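Long-range contacts in endolysin 2638A (Staphylococcus phage 2638A, PDB 7AQH), which helps degrade the host's cell-wall peptidoglycan so that new phage particles are released, here represented by its C-terminal SH3b cell wall-binding domain: residues 28-33 / 71-76; 33-38 / 56-61. All coordinates share one frame; numbering follows the deposited sequence.

Contact 1. Residues 28-33 / 71-76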
ATOM      1  N   THR A  28      -2.512   8.236  -0.348  1.00 46.69           N
ATOM      2  CA  THR A  28      -2.201   7.458   0.841  1.00 43.65           C
ATOM      3  C   THR A  28      -3.299   7.626   1.884  1.00 43.88           C
ATOM      4  O   THR A  28      -4.010   8.635   1.907  1.00 45.00           O
ATOM      5  CB  THR A  28      -0.853   7.876   1.435  1.00 41.97           C
ATOM      6  OG1 THR A  28      -0.908   9.255   1.824  1.00 47.51           O
ATOM      7  CG2 THR A  28       0.260   7.688   0.412  1.00 40.02           C
ATOM      8  N   ARG A  29      -3.427   6.623   2.751  1.00 43.90           N
ATOM      9  CA  ARG A  29      -4.494   6.568   3.739  1.00 46.56           C
ATOM     10  C   ARG A  29      -3.907   6.359   5.128  1.00 49.41           C
ATOM     11  O   ARG A  29      -2.778   5.886   5.285  1.00 47.63           O
ATOM     12  CB  ARG A  29      -5.491   5.443   3.425  1.00 47.52           C
ATOM     13  CG  ARG A  29      -6.143   5.539   2.055  1.00 43.86           C
ATOM     14  CD  ARG A  29      -7.125   6.697   1.979  1.00 45.83           C
ATOM     15  NE  ARG A  29      -7.673   6.863   0.635  1.00 45.02           N
ATOM     16  CZ  ARG A  29      -8.611   7.749   0.315  1.00 45.59           C
ATOM     17  NH1 ARG A  29      -9.113   8.552   1.241  1.00 45.32           N
ATOM     18  NH2 ARG A  29      -9.048   7.829  -0.934  1.00 51.40           N
ATOM     19  N   TYR A  30      -4.690   6.720   6.142  1.00 47.62           N
ATOM     20  CA  TYR A  30      -4.334   6.446   7.526  1.00 47.49           C
ATOM     21  C   TYR A  30      -5.030   5.171   8.008  1.00 45.89           C
ATOM     22  O   TYR A  30      -5.852   4.573   7.308  1.00 47.34           O
ATOM     23  CB  TYR A  30      -4.691   7.643   8.420  1.00 48.75           C
ATOM     24  CG  TYR A  30      -3.750   8.830   8.299  1.00 46.80           C
ATOM     25  CD1 TYR A  30      -2.394   8.701   8.570  1.00 47.19           C
ATOM     26  CD2 TYR A  30      -4.222  10.083   7.916  1.00 48.37           C
ATOM     27  CE1 TYR A  30      -1.531   9.782   8.459  1.00 46.11           C
ATOM     28  CE2 TYR A  30      -3.365  11.168   7.803  1.00 47.89           C
ATOM     29  CZ  TYR A  30      -2.023  11.011   8.074  1.00 49.49           C
ATOM     30  OH  TYR A  30      -1.175  12.091   7.960  1.00 53.47           O
ATOM     31  N   LYS A  31      -4.684   4.754   9.230  1.00 47.37           N
ATOM     32  CA  LYS A  31      -5.349   3.655   9.927  1.00 49.73           C
ATOM     33  C   LYS A  31      -5.084   2.303   9.279  1.00 48.06           C
ATOM     34  O   LYS A  31      -4.542   1.404   9.930  1.00 54.94           O
ATOM     35  CB  LYS A  31      -6.855   3.899  10.037  1.00 49.20           C
ATOM     36  CG  LYS A  31      -7.242   5.102  10.899  1.00 55.00           C
ATOM     37  CD  LYS A  31      -8.749   5.292  10.912  1.00 59.48           C
ATOM     38  CE  LYS A  31      -9.410   4.245  11.810  1.00 64.55           C
ATOM     39  NZ  LYS A  31     -10.852   4.539  12.003  1.00 65.74           N
ATOM     40  N   GLY A  32      -5.461   2.133   8.011  1.00 47.38           N
ATOM     41  CA  GLY A  32      -5.300   0.856   7.353  1.00 46.41           C
ATOM     42  C   GLY A  32      -5.366   0.887   5.837  1.00 47.45           C
ATOM     43  O   GLY A  32      -5.609   1.926   5.215  1.00 43.51           O
ATOM     44  N   PRO A  33      -5.154  -0.282   5.211  1.00 48.29           N
ATOM     45  CA  PRO A  33      -5.161  -0.410   3.737  1.00 43.97           C
ATOM     46  C   PRO A  33      -6.573  -0.490   3.170  1.00 51.55           C
ATOM     47  O   PRO A  33      -7.003  -1.495   2.596  1.00 52.72           O
ATOM     48  CB  PRO A  33      -4.374  -1.707   3.524  1.00 45.26           C
ATOM     49  CG  PRO A  33      -4.737  -2.538   4.716  1.00 48.16           C
ATOM     50  CD  PRO A  33      -4.855  -1.566   5.870  1.00 50.44           C
ATOM     51  N   GLU A  71       2.958   7.893  12.779  1.00 62.87           N
ATOM     52  CA  GLU A  71       1.720   7.431  12.177  1.00 57.21           C
ATOM     53  C   GLU A  71       2.019   6.396  11.102  1.00 54.22           C
ATOM     54  O   GLU A  71       3.027   6.494  10.397  1.00 54.34           O
ATOM     55  CB  GLU A  71       0.992   8.616  11.551  1.00 54.73           C
ATOM     56  CG  GLU A  71       1.804   9.902  11.602  1.00 60.10           C
ATOM     57  CD  GLU A  71       0.981  11.103  11.986  1.00 64.43           C
ATOM     58  OE1 GLU A  71       0.510  11.146  13.142  1.00 73.14           O
ATOM     59  OE2 GLU A  71       0.792  11.995  11.131  1.00 65.01           O
ATOM     60  N   THR A  72       1.154   5.394  10.986  1.00 54.75           N
ATOM     61  CA  THR A  72       1.324   4.382   9.954  1.00 53.01           C
ATOM     62  C   THR A  72       0.516   4.793   8.730  1.00 49.09           C
ATOM     63  O   THR A  72      -0.657   5.161   8.849  1.00 47.70           O
ATOM     64  CB  THR A  72       0.892   3.002  10.447  1.00 51.75           C
ATOM     65  OG1 THR A  72       1.742   2.590  11.525  1.00 57.23           O
ATOM     66  CG2 THR A  72       0.998   1.993   9.316  1.00 48.83           C
ATOM     67  N   VAL A  73       1.148   4.743   7.560  1.00 48.55           N
ATOM     68  CA  VAL A  73       0.520   5.133   6.303  1.00 50.57           C
ATOM     69  C   VAL A  73       0.490   3.932   5.371  1.00 49.31           C
ATOM     70  O   VAL A  73       1.487   3.213   5.238  1.00 51.28           O
ATOM     71  CB  VAL A  73       1.254   6.316   5.636  1.00 50.62           C
ATOM     72  CG1 VAL A  73       0.591   6.671   4.313  1.00 44.87           C
ATOM     73  CG2 VAL A  73       1.283   7.521   6.565  1.00 46.08           C
ATOM     74  N   TYR A  74      -0.652   3.722   4.725  1.00 47.61           N
ATOM     75  CA  TYR A  74      -0.846   2.628   3.784  1.00 47.07           C
ATOM     76  C   TYR A  74      -1.024   3.186   2.379  1.00 46.98           C
ATOM     77  O   TYR A  74      -1.710   4.195   2.183  1.00 48.65           O
ATOM     78  CB  TYR A  74      -2.062   1.782   4.170  1.00 46.73           C
ATOM     79  CG  TYR A  74      -1.973   1.181   5.554  1.00 48.09           C
ATOM     80  CD1 TYR A  74      -2.317   1.921   6.675  1.00 49.80           C
ATOM     81  CD2 TYR A  74      -1.554  -0.131   5.737  1.00 49.77           C
ATOM     82  CE1 TYR A  74      -2.237   1.376   7.943  1.00 52.37           C
ATOM     83  CE2 TYR A  74      -1.473  -0.685   7.001  1.00 51.63           C
ATOM     84  CZ  TYR A  74      -1.817   0.073   8.100  1.00 55.27           C
ATOM     85  OH  TYR A  74      -1.739  -0.473   9.360  1.00 54.94           O
ATOM     86  N   MET A  75      -0.408   2.523   1.400  1.00 44.92           N
ATOM     87  CA  MET A  75      -0.446   2.971   0.018  1.00 45.35           C
ATOM     88  C   MET A  75      -0.772   1.796  -0.896  1.00 43.73           C
ATOM     89  O   MET A  75      -0.153   0.724  -0.774  1.00 43.52           O
ATOM     90  CB  MET A  75       0.893   3.602  -0.389  1.00 44.98           C
ATOM     91  CG  MET A  75       0.868   4.285  -1.746  1.00 41.97           C
ATOM     92  SD  MET A  75       2.511   4.472  -2.466  1.00 52.25           S
ATOM     93  CE  MET A  75       3.397   5.235  -1.113  1.00 52.81           C
ATOM     94  N   PRO A  76      -1.721   1.948  -1.817  1.00 47.66           N
ATOM     95  CA  PRO A  76      -1.941   0.906  -2.824  1.00 47.05           C
ATOM     96  C   PRO A  76      -0.846   0.930  -3.877  1.00 44.96           C
ATOM     97  O   PRO A  76      -0.293   1.982  -4.208  1.00 46.91           O
ATOM     98  CB  PRO A  76      -3.301   1.274  -3.424  1.00 45.58           C
ATOM     99  CG  PRO A  76      -3.381   2.755  -3.254  1.00 44.96           C
ATOM    100  CD  PRO A  76      -2.665   3.070  -1.964  1.00 49.29           C
TER
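R29 and Y74 form an antiparallel, hydrogen-bonded pair, R29 N giving its hydrogen to Y74 O at 3.0 Å and Y74 N answering to R29 O at 3.1 Å. This is a piece of the curled antiparallel sheet of the SH3b domain. Strands 28-30 and 72-76 meet at 142°, with axes 4.8 Å apart, and both bonds are nearly straight.

The two faces of the pairing differ. On the face that carries T28, Y30, V73 and M75, T28 sets its CB against V73 CG1, and its methyl CG2 reaches toward M75 CG. The beta-branched T28 and V73 suit closely paired strands, while the long, flexible M75 reaches W65 of strand 60-66. T28 OG1 makes a weak hydrogen bond to the carbonyl of G41. Y30 runs out along the same face, resting its CE1 4.1 Å from V73 CG2, with the carbonyl oxygen of T72 at the ring edge.

On the other face lies Y74. Its CG is anti to the carbonyl carbon (chi1 -59°), which lays the ring beneath the chain as it turns after Y30. That turn is closed by a backbone bond from G32 N to Y30 O. The peptide of G32 lies over one face of the ring, toward the rim; glycine suits the place because a CB would run into P33 CD. P33 follows with a compact, rigid ring whose CD and backbone N lie against the aromatic face. The proline CD stands 3.8 Å from the centroid of the Y74 ring and 20° off its normal, a CH-pi contact.

Contact 2. Residues 33-38 / 56-61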
ATOM      1  N   PRO A  33      -5.154  -0.282   5.211  1.00 48.29           N
ATOM      2  CA  PRO A  33      -5.161  -0.410   3.737  1.00 43.97           C
ATOM      3  C   PRO A  33      -6.573  -0.490   3.170  1.00 51.55           C
ATOM      4  O   PRO A  33      -7.003  -1.495   2.596  1.00 52.72           O
ATOM      5  CB  PRO A  33      -4.374  -1.707   3.524  1.00 45.26           C
ATOM      6  CG  PRO A  33      -4.737  -2.538   4.716  1.00 48.16           C
ATOM      7  CD  PRO A  33      -4.855  -1.566   5.870  1.00 50.44           C
ATOM      8  N   TRP A  34      -7.319   0.601   3.324  1.00 50.08           N
ATOM      9  CA  TRP A  34      -8.706   0.654   2.888  1.00 48.83           C
ATOM     10  C   TRP A  34      -9.002   2.024   2.300  1.00 49.60           C
ATOM     11  O   TRP A  34      -8.658   3.046   2.899  1.00 47.01           O
ATOM     12  CB  TRP A  34      -9.666   0.357   4.043  1.00 46.50           C
ATOM     13  CG  TRP A  34     -11.103   0.472   3.652  1.00 50.84           C
ATOM     14  CD1 TRP A  34     -11.711  -0.117   2.583  1.00 50.88           C
ATOM     15  CD2 TRP A  34     -12.113   1.232   4.321  1.00 51.27           C
ATOM     16  NE1 TRP A  34     -13.040   0.227   2.547  1.00 49.76           N
ATOM     17  CE2 TRP A  34     -13.312   1.055   3.604  1.00 48.45           C
ATOM     18  CE3 TRP A  34     -12.121   2.044   5.459  1.00 48.78           C
ATOM     19  CZ2 TRP A  34     -14.507   1.660   3.988  1.00 50.39           C
ATOM     20  CZ3 TRP A  34     -13.307   2.642   5.839  1.00 46.83           C
ATOM     21  CH2 TRP A  34     -14.484   2.447   5.105  1.00 49.20           C
ATOM     22  N   THR A  35      -9.634   2.035   1.125  1.00 52.51           N
ATOM     23  CA  THR A  35      -9.944   3.293   0.456  1.00 50.24           C
ATOM     24  C   THR A  35     -10.866   4.178   1.285  1.00 48.40           C
ATOM     25  O   THR A  35     -10.865   5.400   1.100  1.00 49.87           O
ATOM     26  CB  THR A  35     -10.584   3.013  -0.907  1.00 52.48           C
ATOM     27  OG1 THR A  35      -9.766   3.565  -1.947  1.00 56.34           O
ATOM     28  CG2 THR A  35     -11.976   3.623  -0.981  1.00 48.23           C
ATOM     29  N   GLY A  36     -11.649   3.593   2.193  1.00 47.66           N
ATOM     30  CA  GLY A  36     -12.570   4.365   3.007  1.00 45.83           C
ATOM     31  C   GLY A  36     -11.953   5.119   4.164  1.00 48.22           C
ATOM     32  O   GLY A  36     -12.636   5.948   4.772  1.00 45.09           O
ATOM     33  N   HIS A  37     -10.689   4.859   4.486  1.00 49.04           N
ATOM     34  CA  HIS A  37     -10.042   5.547   5.591  1.00 46.63           C
ATOM     35  C   HIS A  37      -9.659   6.971   5.203  1.00 45.93           C
ATOM     36  O   HIS A  37      -9.608   7.315   4.019  1.00 44.30           O
ATOM     37  CB  HIS A  37      -8.808   4.774   6.046  1.00 45.70           C
ATOM     38  CG  HIS A  37      -9.119   3.594   6.912  1.00 45.84           C
ATOM     39  ND1 HIS A  37      -8.345   2.453   6.925  1.00 42.42           N
ATOM     40  CD2 HIS A  37     -10.119   3.380   7.801  1.00 46.72           C
ATOM     41  CE1 HIS A  37      -8.855   1.586   7.781  1.00 43.29           C
ATOM     42  NE2 HIS A  37      -9.932   2.124   8.326  1.00 49.16           N
ATOM     43  N   PRO A  38      -9.384   7.822   6.190  1.00 46.29           N
ATOM     44  CA  PRO A  38      -8.997   9.204   5.888  1.00 47.40           C
ATOM     45  C   PRO A  38      -7.720   9.259   5.062  1.00 52.45           C
ATOM     46  O   PRO A  38      -6.810   8.444   5.233  1.00 50.12           O
ATOM     47  CB  PRO A  38      -8.797   9.828   7.275  1.00 45.71           C
ATOM     48  CG  PRO A  38      -9.587   8.958   8.204  1.00 44.55           C
ATOM     49  CD  PRO A  38      -9.482   7.576   7.639  1.00 48.37           C
ATOM     50  N   LYS A  56      -2.864  -6.974   1.388  1.00 52.35           N
ATOM     51  CA  LYS A  56      -3.793  -7.220   0.291  1.00 47.07           C
ATOM     52  C   LYS A  56      -5.202  -7.070   0.846  1.00 47.64           C
ATOM     53  O   LYS A  56      -5.638  -7.884   1.667  1.00 51.22           O
ATOM     54  CB  LYS A  56      -3.589  -8.608  -0.320  1.00 48.64           C
ATOM     55  CG  LYS A  56      -2.283  -8.769  -1.081  1.00 50.17           C
ATOM     56  CD  LYS A  56      -2.186 -10.147  -1.719  1.00 53.80           C
ATOM     57  CE  LYS A  56      -2.303 -11.250  -0.680  1.00 57.86           C
ATOM     58  NZ  LYS A  56      -2.154 -12.603  -1.284  1.00 57.05           N
ATOM     59  N   PHE A  57      -5.909  -6.034   0.404  1.00 49.11           N
ATOM     60  CA  PHE A  57      -7.218  -5.717   0.953  1.00 46.62           C
ATOM     61  C   PHE A  57      -7.885  -4.672   0.072  1.00 46.38           C
ATOM     62  O   PHE A  57      -7.209  -3.898  -0.611  1.00 47.92           O
ATOM     63  CB  PHE A  57      -7.109  -5.202   2.394  1.00 49.12           C
ATOM     64  CG  PHE A  57      -8.422  -5.134   3.115  1.00 50.67           C
ATOM     65  CD1 PHE A  57      -9.044  -3.916   3.335  1.00 48.33           C
ATOM     66  CD2 PHE A  57      -9.041  -6.288   3.566  1.00 47.78           C
ATOM     67  CE1 PHE A  57     -10.255  -3.849   3.996  1.00 49.95           C
ATOM     68  CE2 PHE A  57     -10.252  -6.227   4.229  1.00 46.24           C
ATOM     69  CZ  PHE A  57     -10.860  -5.007   4.444  1.00 47.23           C
ATOM     70  N   ASP A  58      -9.215  -4.662   0.103  1.00 47.68           N
ATOM     71  CA  ASP A  58     -10.014  -3.688  -0.636  1.00 49.42           C
ATOM     72  C   ASP A  58      -9.607  -3.651  -2.109  1.00 48.30           C
ATOM     73  O   ASP A  58      -9.427  -2.588  -2.708  1.00 52.03           O
ATOM     74  CB  ASP A  58      -9.907  -2.303   0.004  1.00 50.31           C
ATOM     75  CG  ASP A  58     -10.881  -1.305  -0.596  1.00 57.50           C
ATOM     76  OD1 ASP A  58     -12.099  -1.586  -0.591  1.00 59.58           O
ATOM     77  OD2 ASP A  58     -10.431  -0.240  -1.064  1.00 55.25           O
ATOM     78  N   GLY A  59      -9.456  -4.838  -2.693  1.00 43.84           N
ATOM     79  CA  GLY A  59      -9.163  -4.939  -4.108  1.00 43.75           C
ATOM     80  C   GLY A  59      -7.823  -4.387  -4.538  1.00 46.24           C
ATOM     81  O   GLY A  59      -7.628  -4.130  -5.728  1.00 46.39           O
ATOM     82  N   HIS A  60      -6.890  -4.197  -3.607  1.00 44.54           N
ATOM     83  CA  HIS A  60      -5.584  -3.645  -3.938  1.00 44.57           C
ATOM     84  C   HIS A  60      -4.511  -4.313  -3.091  1.00 44.82           C
ATOM     85  O   HIS A  60      -4.790  -4.900  -2.042  1.00 43.20           O
ATOM     86  CB  HIS A  60      -5.536  -2.126  -3.716  1.00 45.42           C
ATOM     87  CG  HIS A  60      -6.362  -1.343  -4.687  1.00 46.52           C
ATOM     88  ND1 HIS A  60      -7.720  -1.165  -4.533  1.00 51.20           N
ATOM     89  CD2 HIS A  60      -6.022  -0.683  -5.819  1.00 47.42           C
ATOM     90  CE1 HIS A  60      -8.181  -0.433  -5.532  1.00 49.52           C
ATOM     91  NE2 HIS A  60      -7.172  -0.128  -6.325  1.00 48.42           N
ATOM     92  N   VAL A  61      -3.272  -4.212  -3.565  1.00 47.32           N
ATOM     93  CA  VAL A  61      -2.091  -4.572  -2.791  1.00 45.83           C
ATOM     94  C   VAL A  61      -1.508  -3.294  -2.208  1.00 46.81           C
ATOM     95  O   VAL A  61      -1.324  -2.304  -2.926  1.00 44.79           O
ATOM     96  CB  VAL A  61      -1.056  -5.310  -3.657  1.00 41.68           C
ATOM     97  CG1 VAL A  61       0.179  -5.649  -2.834  1.00 44.86           C
ATOM     98  CG2 VAL A  61      -1.666  -6.568  -4.254  1.00 45.86           C
TER
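D58 reaches across from the beta turn of 57-60 to the chain at W34 and T35, at the surface of the SH3b domain. Its CG is anti to the backbone N (chi1 -171°), which carries the carboxylate outward to the other loop. CB comes first, 3.8 Å from W34 CD1 and near the carbonyl oxygen of P33. CG follows, 3.5 Å from the same W34 CD1 at the edge of the indole, whose plane stands 80° from that of the carboxylate. OD1 stays beside this edge, whereas OD2 turns to the backbone: T35 N donates to D58 OD2 over a long 3.3 Å, approaching from above the carboxylate plane, 62° out of it.

Next to D58, F57 meets the loop with its ring edge. The carbonyl oxygen of P33 lies in the ring plane, 3.3 Å from F57 CD1, where the slightly positive ring hydrogens suit an oxygen; W34 CB is at the same rim. P33 CG adds a looser apolar touch to F57 CB.

Each loop has its own brace. W34 to H37 is a type I turn, with G36 N over the centre of the indole, where a CB on G36 would collide with W34 CZ2, so glycine suits. F57 to H60 is a type I' turn, with positive phi at both central places, which Asp tolerates at the first and Gly readily adopts at the second; H60 ND1 donates to D58 O at 2.9 Å. One long, off-plane hydrogen bond plus edge contacts and light apolar touches suggest a modest surface join, in which the T35 amide probably steadies the carboxylate.

From the N terminus, strands 3-4 and 10-20 come first; the chain then runs along strand 26-30 into the loop 31-38, returns as strand 39-43, and reaches the hairpin of strands 53-57 and 60-66 before strand 72-77. Contact 2 closes the shorter loop, joining 33-38 to the hairpin tip at 56-61; contact 1 closes a longer one around it, pairing 28-33 with 71-76, so they nest without crossing. They share P33, which packs on Y74 in one and on F57 in the other. Y30 N probably bonds to P38 O, fastening the base of the loop. Contact 1 ties strand 26-30 and the loop's start to strand 72-77; contact 2 ties the loop to the 57-60 turn.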